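Local coordinates for protein 3-dehydroquinate dehydratase (Clostridium difficile, PDB 4H3D) that catalyses the cis-dehydration of 3-dehydroquinate to 3-dehydroshikimate through a lysine imine intermediate, the third step of the chorismate pathway, at residues Thr192-Thr206 and Gly220-Ala232. Residues are numbered along the deposited sequence; the frame is centred on the assembly and turned at random.
With SHL (5-hydroxy-6-methyl-4-oxo-4H-pyran-2-carboxylic acid), chain I.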
ATOM      1  N   THR B 192       9.700  11.391  -1.424  1.00 21.12           N
ATOM      2  CA  THR B 192       8.517  11.815  -2.167  1.00 20.47           C
ATOM      3  C   THR B 192       7.710  12.847  -1.378  1.00 22.09           C
ATOM      4  O   THR B 192       7.365  13.911  -1.898  1.00 23.85           O
ATOM      5  CB  THR B 192       7.599  10.611  -2.494  1.00 21.22           C
ATOM      6  OG1 THR B 192       8.310   9.654  -3.304  1.00 20.51           O
ATOM      7  CG2 THR B 192       6.337  11.055  -3.211  1.00 19.31           C
ATOM      8  N   ASN B 193       7.437  12.545  -0.116  1.00 23.22           N
ATOM      9  CA  ASN B 193       6.603  13.431   0.673  1.00 24.67           C
ATOM     10  C   ASN B 193       7.311  14.728   1.055  1.00 24.38           C
ATOM     11  O   ASN B 193       6.679  15.790   1.118  1.00 27.65           O
ATOM     12  CB  ASN B 193       6.050  12.723   1.898  1.00 24.38           C
ATOM     13  CG  ASN B 193       4.909  13.492   2.535  1.00 24.73           C
ATOM     14  OD1 ASN B 193       5.040  13.975   3.624  1.00 26.48           O
ATOM     15  ND2 ASN B 193       3.799  13.649   1.807  1.00 25.83           N
ATOM     16  N   GLU B 194       8.606  14.650   1.312  1.00 26.05           N
ATOM     17  CA  GLU B 194       9.386  15.859   1.612  1.00 27.96           C
ATOM     18  C   GLU B 194       9.367  16.808   0.408  1.00 25.79           C
ATOM     19  O   GLU B 194       9.162  18.013   0.558  1.00 26.03           O
ATOM     20  CB  GLU B 194      10.816  15.494   2.002  1.00 29.47           C
ATOM     21  CG  GLU B 194      11.690  16.693   2.322  1.00 37.44           C
ATOM     22  CD  GLU B 194      12.993  16.300   3.012  1.00 45.98           C
ATOM     23  OE1 GLU B 194      12.948  15.471   3.956  1.00 49.97           O
ATOM     24  OE2 GLU B 194      14.052  16.838   2.622  1.00 51.23           O
ATOM     25  N   MET B 195       9.541  16.248  -0.786  1.00 24.86           N
ATOM     26  CA  MET B 195       9.491  17.023  -2.010  1.00 25.57           C
ATOM     27  C   MET B 195       8.089  17.619  -2.159  1.00 27.06           C
ATOM     28  O   MET B 195       7.930  18.827  -2.346  1.00 27.77           O
ATOM     29  CB  MET B 195       9.809  16.132  -3.211  1.00 24.54           C
ATOM     30  CG  MET B 195       9.913  16.862  -4.531  1.00 26.77           C
ATOM     31  SD  MET B 195      11.388  17.905  -4.597  1.00 28.37           S
ATOM     32  CE  MET B 195      11.037  18.834  -6.097  1.00 24.47           C
ATOM     33  N   PHE B 196       7.077  16.760  -2.057  1.00 26.84           N
ATOM     34  CA  PHE B 196       5.688  17.175  -2.171  1.00 27.63           C
ATOM     35  C   PHE B 196       5.353  18.329  -1.237  1.00 28.71           C
ATOM     36  O   PHE B 196       4.742  19.329  -1.646  1.00 29.97           O
ATOM     37  CB  PHE B 196       4.761  15.976  -1.849  1.00 27.91           C
ATOM     38  CG  PHE B 196       3.293  16.272  -2.014  1.00 30.86           C
ATOM     39  CD1 PHE B 196       2.672  16.132  -3.261  1.00 29.30           C
ATOM     40  CD2 PHE B 196       2.528  16.672  -0.932  1.00 33.48           C
ATOM     41  CE1 PHE B 196       1.321  16.390  -3.422  1.00 33.57           C
ATOM     42  CE2 PHE B 196       1.168  16.943  -1.082  1.00 39.52           C
ATOM     43  CZ  PHE B 196       0.562  16.798  -2.342  1.00 35.51           C
ATOM     44  N   LYS B 197       5.774  18.205   0.008  1.00 29.27           N
ATOM     45  CA  LYS B 197       5.431  19.182   1.031  1.00 31.81           C
ATOM     46  C   LYS B 197       6.261  20.460   1.070  1.00 33.39           C
ATOM     47  O   LYS B 197       5.713  21.539   1.288  1.00 31.42           O
ATOM     48  CB  LYS B 197       5.491  18.535   2.404  1.00 33.71           C
ATOM     49  CG  LYS B 197       4.277  17.715   2.775  1.00 36.40           C
ATOM     50  CD  LYS B 197       4.386  17.314   4.226  1.00 41.58           C
ATOM     51  CE  LYS B 197       3.059  16.970   4.826  1.00 45.35           C
ATOM     52  NZ  LYS B 197       3.225  16.632   6.290  1.00 46.45           N
ATOM     53  N   ILE B 198       7.566  20.332   0.844  1.00 32.63           N
ATOM     54  CA  ILE B 198       8.504  21.437   1.020  1.00 33.46           C
ATOM     55  C   ILE B 198       9.037  22.092  -0.247  1.00 32.93           C
ATOM     56  O   ILE B 198       9.050  23.324  -0.334  1.00 31.43           O
ATOM     57  CB  ILE B 198       9.732  20.957   1.845  1.00 36.02           C
ATOM     58  CG1 ILE B 198       9.269  20.337   3.170  1.00 38.80           C
ATOM     59  CG2 ILE B 198      10.716  22.116   2.106  1.00 35.27           C
ATOM     60  CD1 ILE B 198      10.364  19.658   3.923  1.00 44.33           C
ATOM     61  N   TYR B 199       9.455  21.284  -1.235  1.00 30.10           N
ATOM     62  CA  TYR B 199      10.140  21.825  -2.427  1.00 30.87           C
ATOM     63  C   TYR B 199       9.381  21.894  -3.740  1.00 29.75           C
ATOM     64  O   TYR B 199       9.697  22.721  -4.576  1.00 29.18           O
ATOM     65  CB  TYR B 199      11.425  21.032  -2.678  1.00 30.99           C
ATOM     66  CG  TYR B 199      12.372  21.062  -1.524  1.00 36.86           C
ATOM     67  CD1 TYR B 199      13.085  22.214  -1.226  1.00 42.50           C
ATOM     68  CD2 TYR B 199      12.559  19.948  -0.721  1.00 38.99           C
ATOM     69  CE1 TYR B 199      13.955  22.254  -0.166  1.00 44.54           C
ATOM     70  CE2 TYR B 199      13.433  19.980   0.350  1.00 41.86           C
ATOM     71  CZ  TYR B 199      14.131  21.142   0.618  1.00 45.93           C
ATOM     72  OH  TYR B 199      15.002  21.202   1.678  1.00 48.30           O
ATOM     73  N   ALA B 200       8.392  21.033  -3.929  1.00 27.64           N
ATOM     74  CA  ALA B 200       7.680  20.970  -5.189  1.00 27.47           C
ATOM     75  C   ALA B 200       6.695  22.113  -5.425  1.00 29.19           C
ATOM     76  O   ALA B 200       5.932  22.499  -4.527  1.00 27.65           O
ATOM     77  CB  ALA B 200       6.957  19.640  -5.304  1.00 26.83           C
ATOM     78  N   ASP B 201       6.719  22.669  -6.633  1.00 28.14           N
ATOM     79  CA  ASP B 201       5.705  23.650  -7.005  1.00 29.93           C
ATOM     80  C   ASP B 201       4.908  23.114  -8.190  1.00 28.14           C
ATOM     81  O   ASP B 201       4.249  23.863  -8.883  1.00 30.15           O
ATOM     82  CB  ASP B 201       6.284  25.047  -7.250  1.00 30.88           C
ATOM     83  CG  ASP B 201       7.250  25.111  -8.416  1.00 35.28           C
ATOM     84  OD1 ASP B 201       7.449  24.108  -9.149  1.00 34.64           O
ATOM     85  OD2 ASP B 201       7.824  26.205  -8.593  1.00 39.32           O
ATOM     86  N   ARG B 202       4.992  21.794  -8.393  1.00 26.89           N
ATOM     87  CA  ARG B 202       4.265  21.091  -9.460  1.00 25.92           C
ATOM     88  C   ARG B 202       4.147  19.608  -9.060  1.00 24.04           C
ATOM     89  O   ARG B 202       4.790  19.169  -8.096  1.00 23.89           O
ATOM     90  CB  ARG B 202       5.013  21.227 -10.780  1.00 24.39           C
ATOM     91  CG  ARG B 202       6.335  20.489 -10.812  1.00 24.43           C
ATOM     92  CD  ARG B 202       7.261  21.119 -11.840  1.00 26.81           C
ATOM     93  NE  ARG B 202       7.728  22.445 -11.413  1.00 27.27           N
ATOM     94  CZ  ARG B 202       8.393  23.303 -12.189  1.00 27.68           C
ATOM     95  NH1 ARG B 202       8.780  24.476 -11.706  1.00 25.83           N
ATOM     96  NH2 ARG B 202       8.664  22.999 -13.447  1.00 27.20           N
ATOM     97  N   PRO B 203       3.333  18.835  -9.795  1.00 22.60           N
ATOM     98  CA  PRO B 203       3.198  17.435  -9.403  1.00 23.79           C
ATOM     99  C   PRO B 203       4.451  16.654  -9.753  1.00 22.06           C
ATOM    100  O   PRO B 203       5.171  17.019 -10.695  1.00 21.98           O
ATOM    101  CB  PRO B 203       1.992  16.943 -10.218  1.00 23.28           C
ATOM    102  CG  PRO B 203       1.389  18.204 -10.851  1.00 26.12           C
ATOM    103  CD  PRO B 203       2.533  19.144 -10.985  1.00 22.71           C
ATOM    104  N   ILE B 204       4.710  15.609  -8.972  1.00 20.81           N
ATOM    105  CA  ILE B 204       5.853  14.747  -9.156  1.00 20.01           C
ATOM    106  C   ILE B 204       5.392  13.309  -9.257  1.00 19.92           C
ATOM    107  O   ILE B 204       4.271  12.962  -8.828  1.00 21.39           O
ATOM    108  CB  ILE B 204       6.884  14.882  -8.012  1.00 20.61           C
ATOM    109  CG1 ILE B 204       6.299  14.378  -6.684  1.00 22.24           C
ATOM    110  CG2 ILE B 204       7.350  16.373  -7.883  1.00 20.22           C
ATOM    111  CD1 ILE B 204       7.255  14.426  -5.522  1.00 18.39           C
ATOM    112  N   ILE B 205       6.256  12.489  -9.850  1.00 19.39           N
ATOM    113  CA  ILE B 205       6.022  11.076 -10.077  1.00 19.72           C
ATOM    114  C   ILE B 205       7.196  10.303  -9.498  1.00 20.06           C
ATOM    115  O   ILE B 205       8.345  10.546  -9.872  1.00 18.71           O
ATOM    116  CB  ILE B 205       5.987  10.764 -11.597  1.00 20.03           C
ATOM    117  CG1 ILE B 205       4.941  11.618 -12.310  1.00 21.84           C
ATOM    118  CG2 ILE B 205       5.763   9.260 -11.844  1.00 17.52           C
ATOM    119  CD1 ILE B 205       5.151  11.663 -13.874  1.00 18.84           C
ATOM    120  N   THR B 206       6.924   9.364  -8.594  1.00 18.34           N
ATOM    121  CA  THR B 206       7.992   8.557  -8.005  1.00 19.63           C
ATOM    122  C   THR B 206       7.568   7.138  -7.836  1.00 20.92           C
ATOM    123  O   THR B 206       6.352   6.850  -7.666  1.00 20.66           O
ATOM    124  CB  THR B 206       8.394   9.038  -6.593  1.00 20.90           C
ATOM    125  OG1 THR B 206       7.326   8.764  -5.661  1.00 19.79           O
ATOM    126  CG2 THR B 206       8.725  10.551  -6.606  1.00 17.93           C
ATOM    127  N   GLY B 220       0.171   6.931  -3.669  1.00 24.78           N
ATOM    128  CA  GLY B 220       0.412   8.271  -4.172  1.00 23.56           C
ATOM    129  C   GLY B 220      -0.443   9.364  -3.565  1.00 25.43           C
ATOM    130  O   GLY B 220       0.041  10.475  -3.316  1.00 24.91           O
ATOM    131  N   GLU B 221      -1.711   9.070  -3.299  1.00 25.49           N
ATOM    132  CA  GLU B 221      -2.591  10.091  -2.767  1.00 26.83           C
ATOM    133  C   GLU B 221      -2.123  10.573  -1.409  1.00 27.34           C
ATOM    134  O   GLU B 221      -2.257  11.745  -1.084  1.00 29.46           O
ATOM    135  CB  GLU B 221      -4.048   9.610  -2.716  1.00 26.49           C
ATOM    136  CG  GLU B 221      -5.033  10.714  -2.444  1.00 32.82           C
ATOM    137  CD  GLU B 221      -6.472  10.293  -2.662  1.00 38.69           C
ATOM    138  OE1 GLU B 221      -7.374  10.949  -2.093  1.00 46.01           O
ATOM    139  OE2 GLU B 221      -6.703   9.308  -3.392  1.00 40.46           O
ATOM    140  N   ILE B 222      -1.559   9.681  -0.621  1.00 27.09           N
ATOM    141  CA  ILE B 222      -1.070  10.066   0.693  1.00 28.77           C
ATOM    142  C   ILE B 222       0.349  10.648   0.661  1.00 26.57           C
ATOM    143  O   ILE B 222       0.601  11.695   1.247  1.00 25.32           O
ATOM    144  CB  ILE B 222      -1.141   8.880   1.681  1.00 28.66           C
ATOM    145  CG1 ILE B 222      -2.610   8.604   2.052  1.00 32.83           C
ATOM    146  CG2 ILE B 222      -0.340   9.183   2.955  1.00 31.62           C
ATOM    147  CD1 ILE B 222      -3.296   9.741   2.840  1.00 35.90           C
ATOM    148  N   PHE B 223       1.266   9.993  -0.040  1.00 25.62           N
ATOM    149  CA  PHE B 223       2.660  10.433  -0.020  1.00 27.02           C
ATOM    150  C   PHE B 223       3.057  11.460  -1.071  1.00 27.13           C
ATOM    151  O   PHE B 223       4.011  12.198  -0.873  1.00 29.11           O
ATOM    152  CB  PHE B 223       3.587   9.226   0.028  1.00 28.82           C
ATOM    153  CG  PHE B 223       3.431   8.443   1.288  1.00 27.09           C
ATOM    154  CD1 PHE B 223       4.052   8.859   2.451  1.00 31.67           C
ATOM    155  CD2 PHE B 223       2.587   7.356   1.343  1.00 34.04           C
ATOM    156  CE1 PHE B 223       3.874   8.162   3.630  1.00 35.57           C
ATOM    157  CE2 PHE B 223       2.410   6.651   2.531  1.00 35.44           C
ATOM    158  CZ  PHE B 223       3.049   7.058   3.662  1.00 32.84           C
ATOM    159  N   GLY B 224       2.325  11.518  -2.169  1.00 25.92           N
ATOM    160  CA  GLY B 224       2.538  12.582  -3.143  1.00 27.17           C
ATOM    161  C   GLY B 224       2.782  12.251  -4.595  1.00 26.20           C
ATOM    162  O   GLY B 224       2.844  13.174  -5.406  1.00 32.51           O
ATOM    163  N   SER B 225       2.937  10.979  -4.965  1.00 21.92           N
ATOM    164  CA  SER B 225       3.166  10.677  -6.377  1.00 21.31           C
ATOM    165  C   SER B 225       1.838  10.884  -7.139  1.00 21.05           C
ATOM    166  O   SER B 225       0.783  10.353  -6.744  1.00 20.49           O
ATOM    167  CB  SER B 225       3.734   9.277  -6.598  1.00 20.48           C
ATOM    168  OG  SER B 225       4.004   9.092  -7.986  1.00 22.83           O
ATOM    169  N   ALA B 226       1.907  11.665  -8.207  1.00 20.21           N
ATOM    170  CA  ALA B 226       0.720  12.084  -8.975  1.00 22.00           C
ATOM    171  C   ALA B 226       0.275  11.130 -10.062  1.00 20.23           C
ATOM    172  O   ALA B 226      -0.869  11.206 -10.519  1.00 21.35           O
ATOM    173  CB  ALA B 226       0.957  13.484  -9.588  1.00 21.87           C
ATOM    174  N   LEU B 227       1.169  10.230 -10.464  0.60 20.91           N
ATOM    175  CA  LEU B 227       0.910   9.287 -11.552  0.60 19.95           C
ATOM    176  C   LEU B 227       1.489   7.909 -11.182  0.60 21.17           C
ATOM    177  O   LEU B 227       2.612   7.823 -10.667  0.60 22.57           O
ATOM    178  CB  LEU B 227       1.578   9.814 -12.828  0.60 22.72           C
ATOM    179  CG  LEU B 227       1.227   9.166 -14.157  0.60 20.41           C
ATOM    180  CD1 LEU B 227      -0.240   9.355 -14.428  0.60 19.99           C
ATOM    181  CD2 LEU B 227       2.034   9.741 -15.280  0.60 20.11           C
ATOM    182  N   THR B 228       0.730   6.844 -11.435  1.00 19.90           N
ATOM    183  CA  THR B 228       1.169   5.507 -11.125  1.00 21.08           C
ATOM    184  C   THR B 228       0.990   4.660 -12.391  1.00 23.49           C
ATOM    185  O   THR B 228       0.067   4.884 -13.173  1.00 23.48           O
ATOM    186  CB  THR B 228       0.442   4.925  -9.907  1.00 22.20           C
ATOM    187  OG1 THR B 228       0.960   3.620  -9.623  1.00 22.19           O
ATOM    188  CG2 THR B 228      -1.060   4.865 -10.138  1.00 20.13           C
ATOM    189  N   PHE B 229       1.900   3.720 -12.600  1.00 22.86           N
ATOM    190  CA  PHE B 229       1.908   2.912 -13.812  1.00 24.10           C
ATOM    191  C   PHE B 229       1.437   1.478 -13.579  1.00 25.77           C
ATOM    192  O   PHE B 229       1.940   0.772 -12.706  1.00 25.06           O
ATOM    193  CB  PHE B 229       3.319   2.917 -14.417  1.00 24.96           C
ATOM    194  CG  PHE B 229       3.743   4.266 -14.955  1.00 24.35           C
ATOM    195  CD1 PHE B 229       4.095   5.293 -14.098  1.00 28.49           C
ATOM    196  CD2 PHE B 229       3.792   4.499 -16.314  1.00 27.27           C
ATOM    197  CE1 PHE B 229       4.484   6.546 -14.604  1.00 27.37           C
ATOM    198  CE2 PHE B 229       4.184   5.743 -16.818  1.00 29.94           C
ATOM    199  CZ  PHE B 229       4.526   6.758 -15.955  1.00 29.88           C
ATOM    200  N   GLY B 230       0.467   1.056 -14.372  1.00 26.79           N
ATOM    201  CA  GLY B 230      -0.072  -0.302 -14.291  1.00 30.30           C
ATOM    202  C   GLY B 230       0.331  -1.071 -15.543  1.00 33.73           C
ATOM    203  O   GLY B 230       0.681  -0.478 -16.557  1.00 34.71           O
ATOM    204  N   ALA B 231       0.308  -2.392 -15.465  1.00 35.23           N
ATOM    205  CA  ALA B 231       0.649  -3.220 -16.609  1.00 39.19           C
ATOM    206  C   ALA B 231      -0.634  -3.526 -17.384  1.00 42.13           C
ATOM    207  O   ALA B 231      -1.716  -3.637 -16.789  1.00 40.41           O
ATOM    208  CB  ALA B 231       1.319  -4.508 -16.141  1.00 39.74           C
ATOM    209  N   ALA B 232      -0.519  -3.663 -18.702  1.00 47.20           N
ATOM    210  CA  ALA B 232      -1.678  -3.956 -19.558  1.00 52.54           C
ATOM    211  C   ALA B 232      -2.245  -5.331 -19.243  1.00 58.84           C
ATOM    212  O   ALA B 232      -3.433  -5.472 -18.949  1.00 60.50           O
ATOM    213  CB  ALA B 232      -1.297  -3.876 -21.020  1.00 54.58           C
TER
HETATM  214  OAD SHL I 302       6.118   0.971 -13.929  1.00 37.96           O
HETATM  215  CAH SHL I 302       7.364   0.804 -13.955  1.00 43.51           C
HETATM  216  OAA SHL I 302       7.882  -0.266 -13.545  1.00 41.03           O
HETATM  217  CAK SHL I 302       8.194   1.873 -14.473  1.00 39.73           C
HETATM  218  OAG SHL I 302       7.550   3.075 -14.921  1.00 36.68           O
HETATM  219  CAF SHL I 302       8.314   4.042 -15.605  1.00 38.55           C
HETATM  220  CAL SHL I 302       7.675   5.110 -16.144  1.00 38.12           C
HETATM  221  CAJ SHL I 302       9.630   3.791 -15.771  1.00 40.48           C
HETATM  222  OAC SHL I 302      10.381   4.666 -16.435  1.00 37.58           O
HETATM  223  CAI SHL I 302      10.212   2.662 -15.267  1.00 39.11           C
HETATM  224  CAE SHL I 302       9.511   1.720 -14.624  1.00 38.84           C
HETATM  225  OAB SHL I 302      11.513   2.469 -15.414  1.00 38.37           O
HETATM  226  O   HOH W   1       2.842  15.446  -6.651  1.00 21.51           O
HETATM  227  O   HOH W   2       4.279   6.031  -9.535  1.00 32.94           O
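Phe229 receives CG2 of Ile205 at the edge of its ring, 4.1 Å from CE1, while one ring face carries the methyl CAL of the bound SHL, 3.5 Å above the plane and offset toward the rim. The ring of Phe223 has CG2 of Ile222 on one face and CB of Asn193 at its edge. Phe196 brings CD1 obliquely to within 3.6 Å of Gly224 CA, and water 1 lies in the plane of the ring at its edge.

Asn193 carries its amide across to the end of helix 220-223, its CG standing opposite the main-chain N (chi1 -165°). There ND2 donates to Phe223 O at 3.1 Å, in the amide's own plane but well above that of the carbonyl. Gly224, at positive phi, then turns the chain against Thr192 CG2 and Phe196, where a CB would run into CB of Phe196. Ser225 OG, swung anti to its own N, accepts from Thr206 N at 3.0 Å in a nearly straight bond. Ile204 O takes Ala226 N head-on at 2.8 Å. Water 1 links Ile204 N to Gly224 O, and water 2 donates to both Thr206 O and Leu227 O. Ile205 lies alongside Leu227, CG1 3.9 Å from CB.

The asparagine bond ties helix 182-199 to helix 220-223; the Ser225 and Ala226 bonds and water 1 secure the chain just ahead of strand 227-229. Water 2 and the Ile205 side chain join that strand to 205-208, eighth and seventh of the TIM barrel, where the parallel ring closes. Strand 172-177, bearing the Schiff-base residue Lys174, flanks 205-208, and strand 21-26 flanks 227-229; helix 182-199 packs outside, against helix 155-167.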